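Local coordinates for protein putidaredoxin reductase (Pseudomonas putida, PDB 1Q1R) that probably passes electrons from NADH through its bound FAD to putidaredoxin, the redox partner of the cytochrome P450cam monooxygenase, at residues R115-A120 / C215-S220; N128-L133 / V242-G247; R151-G156 / T176-A181. All coordinates share one frame; numbering follows the deposited sequence.

How the interactions relate
From the N terminus the chain first lays down 115-120 and 128-133, then forms the beta-alpha-beta unit whose two strands meet in interaction 3 (151-156 with 176-181), which closes a short loop of 19 residues nested inside two larger ones. Interaction 1 closes the first of these when 215-220 reaches back to 115-120, and interaction 2 closes the second when 242-247 returns to 128-133; their segments alternate, so the two loops cross. Interactions 2 and 3 belong to one parallel sheet, in which strands 241-244 and 151-155 are neighbours. Interaction 1 brings an antiparallel sheet against the loop after strand 112-114, and I155 of interaction 3 packs against L117 and F217, one from each segment.

Interaction 1 (R115-A120 / C215-S220); sequences RPLPVA and CGFEMS
F217 pushes its ring from the strand into a tight turn of the other segment, and V119, at the crest of that turn, meets it with backbone and side chain together. The turn is a type I beta turn spanning L117 to A120, closed by the bond from A120 N to L117 O (2.9 Å). It presents the carbonyl of V119 to the strand, and V119 O lies at the edge of the F217 ring, near its plane, 3.1 Å from F217 CE1. No hydrogen bond joins the segments, but the oxygen faces ring hydrogens that probably carry a slight positive charge. The ring stands with CG anti to the carbonyl carbon of F217 (chi1 -51°), which turns CE1 and CZ toward the turn. V119 divides its two methyls between neighbours: its side chain crosses that of F217 at about a right angle, V119 CG2, set between its own N and carbonyl carbon, touching F217 CE1 at 4.0 Å, while V119 CG1 lies 3.7 Å from C215 O. The ring is also met by A120 CB, obliquely, at 3.8 Å from F217 CE1, and by L117 CD2, at its edge, 4.1 Å from F217 CZ. C215 takes part through its backbone carbonyl, its CB pointing away from the turn. With G216 it faces L230 in a classic beta bulge. Strand 214-219 is an outer strand of the antiparallel sheet it forms with strands 226-231 and 236-238, V229 touches F217 from the adjacent strand, and helix 123-126 approaches the same ring through V124.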
ATOM      1  N   ARG A 115      -2.536  -3.854  11.642  1.00 29.09           N
ATOM      2  CA  ARG A 115      -2.751  -5.075  12.406  1.00 29.99           C
ATOM      3  C   ARG A 115      -2.103  -4.872  13.768  1.00 29.50           C
ATOM      4  O   ARG A 115      -0.892  -4.681  13.866  1.00 29.09           O
ATOM      5  CB  ARG A 115      -2.102  -6.279  11.720  1.00 31.09           C
ATOM      6  CG  ARG A 115      -2.292  -7.586  12.495  1.00 35.11           C
ATOM      7  CD  ARG A 115      -1.488  -8.733  11.887  1.00 38.50           C
ATOM      8  NE  ARG A 115      -1.802  -8.933  10.474  1.00 42.08           N
ATOM      9  CZ  ARG A 115      -3.003  -9.272  10.016  1.00 43.87           C
ATOM     10  NH1 ARG A 115      -4.012  -9.455  10.858  1.00 45.33           N
ATOM     11  NH2 ARG A 115      -3.197  -9.422   8.712  1.00 45.24           N
ATOM     12  N   PRO A 116      -2.902  -4.913  14.840  1.00 30.05           N
ATOM     13  CA  PRO A 116      -2.370  -4.726  16.194  1.00 30.40           C
ATOM     14  C   PRO A 116      -1.369  -5.811  16.600  1.00 30.96           C
ATOM     15  O   PRO A 116      -1.523  -6.974  16.232  1.00 31.75           O
ATOM     16  CB  PRO A 116      -3.624  -4.766  17.068  1.00 30.50           C
ATOM     17  CG  PRO A 116      -4.716  -4.307  16.136  1.00 31.37           C
ATOM     18  CD  PRO A 116      -4.371  -5.023  14.858  1.00 29.97           C
ATOM     19  N   LEU A 117      -0.341  -5.419  17.347  1.00 30.49           N
ATOM     20  CA  LEU A 117       0.655  -6.366  17.839  1.00 30.13           C
ATOM     21  C   LEU A 117       0.106  -6.860  19.184  1.00 30.60           C
ATOM     22  O   LEU A 117      -0.055  -6.077  20.122  1.00 30.43           O
ATOM     23  CB  LEU A 117       2.003  -5.666  18.036  1.00 28.88           C
ATOM     24  CG  LEU A 117       3.187  -6.507  18.529  1.00 30.06           C
ATOM     25  CD1 LEU A 117       3.499  -7.619  17.527  1.00 29.31           C
ATOM     26  CD2 LEU A 117       4.405  -5.608  18.719  1.00 29.29           C
ATOM     27  N   PRO A 118      -0.205  -8.163  19.288  1.00 30.74           N
ATOM     28  CA  PRO A 118      -0.746  -8.750  20.522  1.00 30.64           C
ATOM     29  C   PRO A 118      -0.034  -8.405  21.834  1.00 30.04           C
ATOM     30  O   PRO A 118      -0.689  -8.132  22.839  1.00 30.58           O
ATOM     31  CB  PRO A 118      -0.718 -10.249  20.225  1.00 31.37           C
ATOM     32  CG  PRO A 118      -1.017 -10.285  18.747  1.00 31.81           C
ATOM     33  CD  PRO A 118      -0.111  -9.180  18.223  1.00 31.00           C
ATOM     34  N   VAL A 119       1.295  -8.415  21.835  1.00 29.27           N
ATOM     35  CA  VAL A 119       2.028  -8.118  23.062  1.00 29.67           C
ATOM     36  C   VAL A 119       2.183  -6.631  23.364  1.00 29.91           C
ATOM     37  O   VAL A 119       2.909  -6.254  24.288  1.00 29.66           O
ATOM     38  CB  VAL A 119       3.428  -8.777  23.063  1.00 28.56           C
ATOM     39  CG1 VAL A 119       3.279 -10.290  23.011  1.00 28.70           C
ATOM     40  CG2 VAL A 119       4.253  -8.278  21.889  1.00 29.30           C
ATOM     41  N   ALA A 120       1.495  -5.794  22.593  1.00 30.29           N
ATOM     42  CA  ALA A 120       1.554  -4.351  22.793  1.00 30.85           C
ATOM     43  C   ALA A 120       0.183  -3.828  23.185  1.00 32.04           C
ATOM     44  O   ALA A 120      -0.142  -2.661  22.956  1.00 32.59           O
ATOM     45  CB  ALA A 120       2.034  -3.661  21.530  1.00 30.36           C
ATOM     46  N   CYS A 215       8.447 -10.453  22.773  1.00 28.94           N
ATOM     47  CA  CYS A 215       7.597 -11.085  23.775  1.00 28.05           C
ATOM     48  C   CYS A 215       6.970 -10.079  24.729  1.00 27.12           C
ATOM     49  O   CYS A 215       6.017 -10.404  25.438  1.00 26.77           O
ATOM     50  CB  CYS A 215       8.385 -12.135  24.569  1.00 28.74           C
ATOM     51  SG  CYS A 215       9.688 -11.474  25.623  1.00 29.87           S
ATOM     52  N   GLY A 216       7.494  -8.855  24.750  1.00 26.07           N
ATOM     53  CA  GLY A 216       6.929  -7.854  25.637  1.00 25.56           C
ATOM     54  C   GLY A 216       7.699  -6.553  25.733  1.00 25.54           C
ATOM     55  O   GLY A 216       8.630  -6.303  24.962  1.00 24.62           O
ATOM     56  N   PHE A 217       7.318  -5.718  26.696  1.00 25.65           N
ATOM     57  CA  PHE A 217       7.971  -4.426  26.870  1.00 25.38           C
ATOM     58  C   PHE A 217       8.136  -4.033  28.332  1.00 25.75           C
ATOM     59  O   PHE A 217       7.439  -4.543  29.210  1.00 24.88           O
ATOM     60  CB  PHE A 217       7.158  -3.312  26.187  1.00 25.94           C
ATOM     61  CG  PHE A 217       6.788  -3.599  24.761  1.00 24.68           C
ATOM     62  CD1 PHE A 217       5.690  -4.395  24.458  1.00 26.04           C
ATOM     63  CD2 PHE A 217       7.538  -3.069  23.718  1.00 26.04           C
ATOM     64  CE1 PHE A 217       5.343  -4.660  23.131  1.00 25.57           C
ATOM     65  CE2 PHE A 217       7.203  -3.326  22.393  1.00 25.31           C
ATOM     66  CZ  PHE A 217       6.102  -4.125  22.099  1.00 25.91           C
ATOM     67  N   GLU A 218       9.069  -3.122  28.578  1.00 25.77           N
ATOM     68  CA  GLU A 218       9.280  -2.583  29.913  1.00 27.95           C
ATOM     69  C   GLU A 218       8.763  -1.157  29.756  1.00 28.84           C
ATOM     70  O   GLU A 218       8.915  -0.561  28.685  1.00 28.89           O
ATOM     71  CB  GLU A 218      10.763  -2.574  30.284  1.00 28.53           C
ATOM     72  CG  GLU A 218      11.383  -3.957  30.304  1.00 30.94           C
ATOM     73  CD  GLU A 218      12.826  -3.957  30.765  1.00 31.14           C
ATOM     74  OE1 GLU A 218      13.548  -2.976  30.497  1.00 30.69           O
ATOM     75  OE2 GLU A 218      13.243  -4.958  31.384  1.00 34.24           O
ATOM     76  N   MET A 219       8.136  -0.621  30.797  1.00 29.09           N
ATOM     77  CA  MET A 219       7.591   0.730  30.730  1.00 30.27           C
ATOM     78  C   MET A 219       7.838   1.554  31.976  1.00 30.19           C
ATOM     79  O   MET A 219       8.024   1.007  33.057  1.00 29.73           O
ATOM     80  CB  MET A 219       6.092   0.668  30.484  1.00 31.01           C
ATOM     81  CG  MET A 219       5.727   0.107  29.139  1.00 33.82           C
ATOM     82  SD  MET A 219       3.982   0.266  28.932  1.00 37.00           S
ATOM     83  CE  MET A 219       3.854   2.037  28.610  1.00 34.81           C
ATOM     84  N   SER A 220       7.828   2.877  31.815  1.00 29.60           N
ATOM     85  CA  SER A 220       8.031   3.792  32.933  1.00 30.42           C
ATOM     86  C   SER A 220       6.688   3.992  33.630  1.00 31.31           C
ATOM     87  O   SER A 220       5.660   4.165  32.979  1.00 30.80           O
ATOM     88  CB  SER A 220       8.576   5.138  32.436  1.00 30.51           C
ATOM     89  OG  SER A 220       7.704   5.716  31.477  1.00 30.89           O
TER

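Interaction 2 (N128-L133 / V242-G247); sequences NNFRYL and VIAGIG
Strands 130-132 and 242-244 run parallel in the sheet of the domain that, in the glutathione reductase fold, normally receives the pyridine nucleotide, and F130 pairs in register with V242, R131 with I243. V242 N donates a hydrogen bond to N129 O (2.8 Å), R131 N bonds V242 O (2.9 Å), the donor lying nearly in line with the C=O bond, and A244 N bonds R131 O (2.9 Å). Past A244 the strands part, and a water takes over: it accepts from L133 N and donates to A244 O. L133, just past Y132, touches the bound FAD. Strand 130-132 is an outermost strand of this five-stranded sheet, and strand 241-244 separates it from 151-155. On one face, F130 has CG anti to its own N (chi1 179°), which lays the ring beside V242, F130 CD1 a tight 3.4 Å from V242 CG1. F130 CZ reaches A244 CB at 3.7 Å, and Y132 CE2 touches the same methyl at 3.8 Å. Y132 OH hydrogen-bonds L117 N. The other face carries R131, whose guanidinium leads away to salt bridges with D138 and E137 of helix 136-144, and I243, which packs on I142 and V164.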
ATOM      1  N   ASN A 128       2.741   7.191  24.271  1.00 26.54           N
ATOM      2  CA  ASN A 128       2.905   8.163  23.199  1.00 27.55           C
ATOM      3  C   ASN A 128       4.155   7.878  22.369  1.00 26.42           C
ATOM      4  O   ASN A 128       4.346   8.465  21.298  1.00 24.89           O
ATOM      5  CB  ASN A 128       2.949   9.584  23.776  1.00 32.07           C
ATOM      6  CG  ASN A 128       4.236   9.885  24.501  1.00 35.15           C
ATOM      7  OD1 ASN A 128       4.826   9.011  25.131  1.00 40.06           O
ATOM      8  ND2 ASN A 128       4.676  11.138  24.428  1.00 40.71           N
ATOM      9  N   ASN A 129       5.004   6.975  22.861  1.00 23.72           N
ATOM     10  CA  ASN A 129       6.209   6.626  22.127  1.00 22.29           C
ATOM     11  C   ASN A 129       6.144   5.229  21.505  1.00 22.04           C
ATOM     12  O   ASN A 129       7.166   4.615  21.211  1.00 21.08           O
ATOM     13  CB  ASN A 129       7.458   6.794  23.007  1.00 21.44           C
ATOM     14  CG  ASN A 129       7.556   5.765  24.103  1.00 20.20           C
ATOM     15  OD1 ASN A 129       6.553   5.241  24.583  1.00 20.07           O
ATOM     16  ND2 ASN A 129       8.779   5.493  24.531  1.00 20.78           N
ATOM     17  N   PHE A 130       4.925   4.737  21.318  1.00 22.17           N
ATOM     18  CA  PHE A 130       4.684   3.462  20.648  1.00 23.83           C
ATOM     19  C   PHE A 130       3.606   3.821  19.632  1.00 23.37           C
ATOM     20  O   PHE A 130       2.524   4.262  20.013  1.00 24.17           O
ATOM     21  CB  PHE A 130       4.120   2.388  21.584  1.00 24.46           C
ATOM     22  CG  PHE A 130       3.839   1.079  20.884  1.00 25.96           C
ATOM     23  CD1 PHE A 130       4.803   0.075  20.837  1.00 26.22           C
ATOM     24  CD2 PHE A 130       2.643   0.887  20.199  1.00 26.55           C
ATOM     25  CE1 PHE A 130       4.586  -1.097  20.115  1.00 26.05           C
ATOM     26  CE2 PHE A 130       2.415  -0.288  19.469  1.00 27.26           C
ATOM     27  CZ  PHE A 130       3.391  -1.277  19.429  1.00 26.42           C
ATOM     28  N   ARG A 131       3.892   3.641  18.348  1.00 22.43           N
ATOM     29  CA  ARG A 131       2.923   3.987  17.318  1.00 22.29           C
ATOM     30  C   ARG A 131       2.966   3.070  16.111  1.00 21.71           C
ATOM     31  O   ARG A 131       3.985   2.438  15.833  1.00 21.27           O
ATOM     32  CB  ARG A 131       3.177   5.414  16.807  1.00 23.90           C
ATOM     33  CG  ARG A 131       2.633   6.542  17.673  1.00 28.38           C
ATOM     34  CD  ARG A 131       1.191   6.872  17.304  1.00 30.12           C
ATOM     35  NE  ARG A 131       0.703   8.024  18.052  1.00 33.94           N
ATOM     36  CZ  ARG A 131      -0.461   8.627  17.833  1.00 34.98           C
ATOM     37  NH1 ARG A 131      -1.273   8.191  16.880  1.00 34.35           N
ATOM     38  NH2 ARG A 131      -0.806   9.680  18.566  1.00 36.54           N
ATOM     39  N   TYR A 132       1.840   3.017  15.409  1.00 20.61           N
ATOM     40  CA  TYR A 132       1.718   2.290  14.154  1.00 21.35           C
ATOM     41  C   TYR A 132       1.795   3.463  13.169  1.00 21.02           C
ATOM     42  O   TYR A 132       1.697   4.618  13.590  1.00 19.60           O
ATOM     43  CB  TYR A 132       0.352   1.601  14.040  1.00 22.32           C
ATOM     44  CG  TYR A 132       0.164   0.477  15.030  1.00 23.40           C
ATOM     45  CD1 TYR A 132      -0.343   0.721  16.309  1.00 24.70           C
ATOM     46  CD2 TYR A 132       0.546  -0.826  14.707  1.00 24.02           C
ATOM     47  CE1 TYR A 132      -0.462  -0.311  17.248  1.00 25.36           C
ATOM     48  CE2 TYR A 132       0.436  -1.864  15.631  1.00 25.10           C
ATOM     49  CZ  TYR A 132      -0.068  -1.599  16.900  1.00 25.95           C
ATOM     50  OH  TYR A 132      -0.159  -2.618  17.816  1.00 26.36           O
ATOM     51  N   LEU A 133       1.972   3.199  11.880  1.00 20.19           N
ATOM     52  CA  LEU A 133       2.049   4.301  10.922  1.00 20.84           C
ATOM     53  C   LEU A 133       1.050   4.158   9.785  1.00 21.49           C
ATOM     54  O   LEU A 133       1.261   3.382   8.857  1.00 20.92           O
ATOM     55  CB  LEU A 133       3.467   4.419  10.351  1.00 19.85           C
ATOM     56  CG  LEU A 133       3.690   5.463   9.242  1.00 19.14           C
ATOM     57  CD1 LEU A 133       3.231   6.848   9.704  1.00 18.96           C
ATOM     58  CD2 LEU A 133       5.166   5.488   8.866  1.00 18.13           C
ATOM     59  N   VAL A 242       9.089   3.314  19.596  1.00 20.06           N
ATOM     60  CA  VAL A 242       8.778   2.021  18.998  1.00 20.82           C
ATOM     61  C   VAL A 242       7.723   2.223  17.928  1.00 19.72           C
ATOM     62  O   VAL A 242       6.668   2.800  18.183  1.00 20.37           O
ATOM     63  CB  VAL A 242       8.232   1.002  20.036  1.00 20.23           C
ATOM     64  CG1 VAL A 242       7.850  -0.302  19.332  1.00 21.06           C
ATOM     65  CG2 VAL A 242       9.284   0.726  21.108  1.00 20.26           C
ATOM     66  N   ILE A 243       8.021   1.762  16.722  1.00 19.76           N
ATOM     67  CA  ILE A 243       7.091   1.878  15.610  1.00 19.59           C
ATOM     68  C   ILE A 243       6.795   0.467  15.129  1.00 20.60           C
ATOM     69  O   ILE A 243       7.703  -0.278  14.763  1.00 20.84           O
ATOM     70  CB  ILE A 243       7.699   2.707  14.473  1.00 19.97           C
ATOM     71  CG1 ILE A 243       7.936   4.140  14.963  1.00 19.57           C
ATOM     72  CG2 ILE A 243       6.775   2.682  13.255  1.00 21.04           C
ATOM     73  CD1 ILE A 243       8.780   4.974  14.021  1.00 21.62           C
ATOM     74  N   ALA A 244       5.520   0.100  15.147  1.00 21.47           N
ATOM     75  CA  ALA A 244       5.118  -1.238  14.742  1.00 22.95           C
ATOM     76  C   ALA A 244       4.394  -1.256  13.402  1.00 23.68           C
ATOM     77  O   ALA A 244       3.557  -0.398  13.115  1.00 23.59           O
ATOM     78  CB  ALA A 244       4.229  -1.864  15.826  1.00 22.40           C
ATOM     79  N   GLY A 245       4.726  -2.255  12.592  1.00 24.90           N
ATOM     80  CA  GLY A 245       4.106  -2.406  11.292  1.00 26.44           C
ATOM     81  C   GLY A 245       4.166  -3.871  10.902  1.00 27.22           C
ATOM     82  O   GLY A 245       5.136  -4.316  10.291  1.00 27.32           O
ATOM     83  N   ILE A 246       3.132  -4.622  11.264  1.00 28.33           N
ATOM     84  CA  ILE A 246       3.088  -6.045  10.955  1.00 29.51           C
ATOM     85  C   ILE A 246       1.973  -6.395   9.978  1.00 29.90           C
ATOM     86  O   ILE A 246       1.399  -7.481  10.045  1.00 31.51           O
ATOM     87  CB  ILE A 246       2.905  -6.886  12.238  1.00 29.42           C
ATOM     88  CG1 ILE A 246       1.609  -6.487  12.944  1.00 29.47           C
ATOM     89  CG2 ILE A 246       4.098  -6.686  13.157  1.00 29.93           C
ATOM     90  CD1 ILE A 246       1.252  -7.372  14.114  1.00 31.07           C
ATOM     91  N   GLY A 247       1.664  -5.476   9.070  1.00 29.85           N
ATOM     92  CA  GLY A 247       0.622  -5.745   8.101  1.00 29.04           C
ATOM     93  C   GLY A 247      -0.629  -4.921   8.284  1.00 28.89           C
ATOM     94  O   GLY A 247      -0.780  -4.192   9.267  1.00 30.10           O
TER
HETATM   95  O   HOH W   1       2.157   0.555  11.087  1.00 24.80           O

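Interaction 3 (R151-G156 / T176-A181); sequences RLVVIG and TLLDTA
L152 O receives T176 N at 3.0 Å and opens the ladder of a parallel strand pair. The same oxygen also accepts from a water that is hydrogen-bonded to T176 OG1, so two donors grip it and the threonine hydroxyl is tied to the first strand. Next, V153 turns to the face shared with T176 and L178; the V153 and L178 side chains cross at a slant, V153 CG1, anti to the backbone N (chi1 174°), meeting L178 CD1 at 3.8 Å. V154 is held through both its polar backbone atoms, V154 N bonding T176 O (2.8 Å) and V154 O accepting L178 N (2.8 Å). Its side chain lies on the other face beside L177, with V154 CB 4.1 Å from L177 CG. I155 shares the face of L178. At G156, the backbone G156 N bonds L178 O (2.8 Å), and a positive phi of 125° suits a residue without a side chain. The branch end of L177 lies over the carbonyl of G156, L177 CD1 being 3.9 Å from G156 O, a buried oxygen with no polar partner. Replacing L177 by an alanine is likely to leave V154 without its apolar neighbour across the strands and to strip this cover from the carbonyl. Across from G156, D179 OD1, through its anti lone pair, accepts A181 N in an Asx turn. G156 opens a GxGxxG pattern of Rossmann type, consistent with a site for a dinucleotide. The two strands are joined by helix 159-170 as a beta-alpha-beta crossover; that helix packs on V154 through V164 and on L177 through L162, while L237 of strand 236-238 touches T176 and L178 on the other face.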
ATOM      1  N   ARG A 151      16.983   6.037  20.739  1.00 24.76           N
ATOM      2  CA  ARG A 151      16.865   4.681  20.234  1.00 24.45           C
ATOM      3  C   ARG A 151      15.491   4.301  19.712  1.00 23.02           C
ATOM      4  O   ARG A 151      14.486   4.394  20.419  1.00 21.86           O
ATOM      5  CB  ARG A 151      17.309   3.691  21.318  1.00 26.74           C
ATOM      6  CG  ARG A 151      18.811   3.735  21.586  1.00 31.49           C
ATOM      7  CD  ARG A 151      19.181   3.085  22.914  1.00 35.74           C
ATOM      8  NE  ARG A 151      20.629   3.025  23.097  1.00 38.71           N
ATOM      9  CZ  ARG A 151      21.420   2.119  22.528  1.00 41.08           C
ATOM     10  NH1 ARG A 151      20.904   1.182  21.742  1.00 40.97           N
ATOM     11  NH2 ARG A 151      22.730   2.152  22.736  1.00 42.54           N
ATOM     12  N   LEU A 152      15.463   3.865  18.458  1.00 22.09           N
ATOM     13  CA  LEU A 152      14.229   3.438  17.823  1.00 21.27           C
ATOM     14  C   LEU A 152      14.254   1.944  17.557  1.00 21.51           C
ATOM     15  O   LEU A 152      15.280   1.383  17.172  1.00 21.96           O
ATOM     16  CB  LEU A 152      14.019   4.155  16.482  1.00 21.15           C
ATOM     17  CG  LEU A 152      12.960   3.538  15.544  1.00 20.98           C
ATOM     18  CD1 LEU A 152      11.575   3.652  16.166  1.00 19.53           C
ATOM     19  CD2 LEU A 152      12.985   4.240  14.192  1.00 19.37           C
ATOM     20  N   VAL A 153      13.118   1.304  17.784  1.00 21.45           N
ATOM     21  CA  VAL A 153      12.979  -0.103  17.481  1.00 21.66           C
ATOM     22  C   VAL A 153      11.761  -0.204  16.584  1.00 21.55           C
ATOM     23  O   VAL A 153      10.655   0.181  16.965  1.00 21.38           O
ATOM     24  CB  VAL A 153      12.753  -0.980  18.728  1.00 21.33           C
ATOM     25  CG1 VAL A 153      12.469  -2.417  18.286  1.00 22.05           C
ATOM     26  CG2 VAL A 153      13.990  -0.955  19.621  1.00 21.46           C
ATOM     27  N   VAL A 154      11.984  -0.685  15.367  1.00 21.76           N
ATOM     28  CA  VAL A 154      10.912  -0.866  14.403  1.00 21.53           C
ATOM     29  C   VAL A 154      10.534  -2.346  14.439  1.00 22.19           C
ATOM     30  O   VAL A 154      11.400  -3.210  14.317  1.00 22.40           O
ATOM     31  CB  VAL A 154      11.377  -0.516  12.965  1.00 21.13           C
ATOM     32  CG1 VAL A 154      10.243  -0.754  11.984  1.00 20.85           C
ATOM     33  CG2 VAL A 154      11.873   0.933  12.906  1.00 20.53           C
ATOM     34  N   ILE A 155       9.250  -2.632  14.617  1.00 23.05           N
ATOM     35  CA  ILE A 155       8.781  -4.014  14.646  1.00 24.45           C
ATOM     36  C   ILE A 155       8.052  -4.301  13.340  1.00 25.12           C
ATOM     37  O   ILE A 155       6.935  -3.828  13.122  1.00 24.69           O
ATOM     38  CB  ILE A 155       7.834  -4.261  15.836  1.00 24.71           C
ATOM     39  CG1 ILE A 155       8.541  -3.881  17.141  1.00 24.50           C
ATOM     40  CG2 ILE A 155       7.425  -5.733  15.877  1.00 24.72           C
ATOM     41  CD1 ILE A 155       7.626  -3.824  18.352  1.00 25.12           C
ATOM     42  N   GLY A 156       8.705  -5.065  12.466  1.00 25.59           N
ATOM     43  CA  GLY A 156       8.116  -5.402  11.180  1.00 27.11           C
ATOM     44  C   GLY A 156       9.066  -5.006  10.063  1.00 27.58           C
ATOM     45  O   GLY A 156       9.511  -3.860  10.004  1.00 27.44           O
ATOM     46  N   THR A 176      17.105  -0.123  15.299  1.00 23.16           N
ATOM     47  CA  THR A 176      17.083  -1.582  15.327  1.00 23.93           C
ATOM     48  C   THR A 176      15.757  -2.019  14.695  1.00 24.27           C
ATOM     49  O   THR A 176      14.693  -1.508  15.051  1.00 24.61           O
ATOM     50  CB  THR A 176      17.132  -2.145  16.779  1.00 24.36           C
ATOM     51  OG1 THR A 176      18.324  -1.700  17.436  1.00 23.00           O
ATOM     52  CG2 THR A 176      17.120  -3.671  16.756  1.00 25.39           C
ATOM     53  N   LEU A 177      15.811  -2.951  13.749  1.00 24.47           N
ATOM     54  CA  LEU A 177      14.585  -3.423  13.114  1.00 24.76           C
ATOM     55  C   LEU A 177      14.429  -4.913  13.353  1.00 25.79           C
ATOM     56  O   LEU A 177      15.367  -5.686  13.168  1.00 26.44           O
ATOM     57  CB  LEU A 177      14.597  -3.118  11.614  1.00 25.62           C
ATOM     58  CG  LEU A 177      13.304  -3.452  10.864  1.00 25.36           C
ATOM     59  CD1 LEU A 177      13.146  -2.538   9.656  1.00 25.87           C
ATOM     60  CD2 LEU A 177      13.320  -4.912  10.444  1.00 27.95           C
ATOM     61  N   LEU A 178      13.230  -5.311  13.757  1.00 26.28           N
ATOM     62  CA  LEU A 178      12.956  -6.705  14.064  1.00 27.76           C
ATOM     63  C   LEU A 178      11.921  -7.332  13.146  1.00 28.44           C
ATOM     64  O   LEU A 178      10.889  -6.726  12.843  1.00 27.93           O
ATOM     65  CB  LEU A 178      12.457  -6.823  15.505  1.00 27.24           C
ATOM     66  CG  LEU A 178      13.221  -6.029  16.565  1.00 26.32           C
ATOM     67  CD1 LEU A 178      12.498  -6.152  17.899  1.00 28.42           C
ATOM     68  CD2 LEU A 178      14.645  -6.544  16.667  1.00 26.67           C
ATOM     69  N   ASP A 179      12.200  -8.556  12.715  1.00 29.33           N
ATOM     70  CA  ASP A 179      11.268  -9.286  11.871  1.00 30.96           C
ATOM     71  C   ASP A 179      11.284 -10.750  12.289  1.00 30.67           C
ATOM     72  O   ASP A 179      12.341 -11.320  12.553  1.00 29.84           O
ATOM     73  CB  ASP A 179      11.638  -9.168  10.393  1.00 32.07           C
ATOM     74  CG  ASP A 179      10.499  -9.585   9.475  1.00 34.36           C
ATOM     75  OD1 ASP A 179      10.027 -10.737   9.577  1.00 35.38           O
ATOM     76  OD2 ASP A 179      10.063  -8.756   8.652  1.00 37.30           O
ATOM     77  N   THR A 180      10.101 -11.344  12.353  1.00 31.89           N
ATOM     78  CA  THR A 180       9.962 -12.738  12.742  1.00 34.11           C
ATOM     79  C   THR A 180      10.442 -13.670  11.634  1.00 34.77           C
ATOM     80  O   THR A 180      10.932 -14.764  11.904  1.00 35.14           O
ATOM     81  CB  THR A 180       8.498 -13.058  13.073  1.00 34.84           C
ATOM     82  OG1 THR A 180       7.661 -12.621  11.993  1.00 36.45           O
ATOM     83  CG2 THR A 180       8.074 -12.341  14.351  1.00 36.24           C
ATOM     84  N   ALA A 181      10.305 -13.228  10.387  1.00 35.24           N
ATOM     85  CA  ALA A 181      10.726 -14.025   9.237  1.00 34.69           C
ATOM     86  C   ALA A 181      12.243 -14.173   9.194  1.00 34.47           C
ATOM     87  O   ALA A 181      12.973 -13.374   9.784  1.00 33.84           O
ATOM     88  CB  ALA A 181      10.229 -13.381   7.951  1.00 35.67           C
TER
HETATM   89  O   HOH W   2      17.649   0.795  18.479  1.00 26.13           O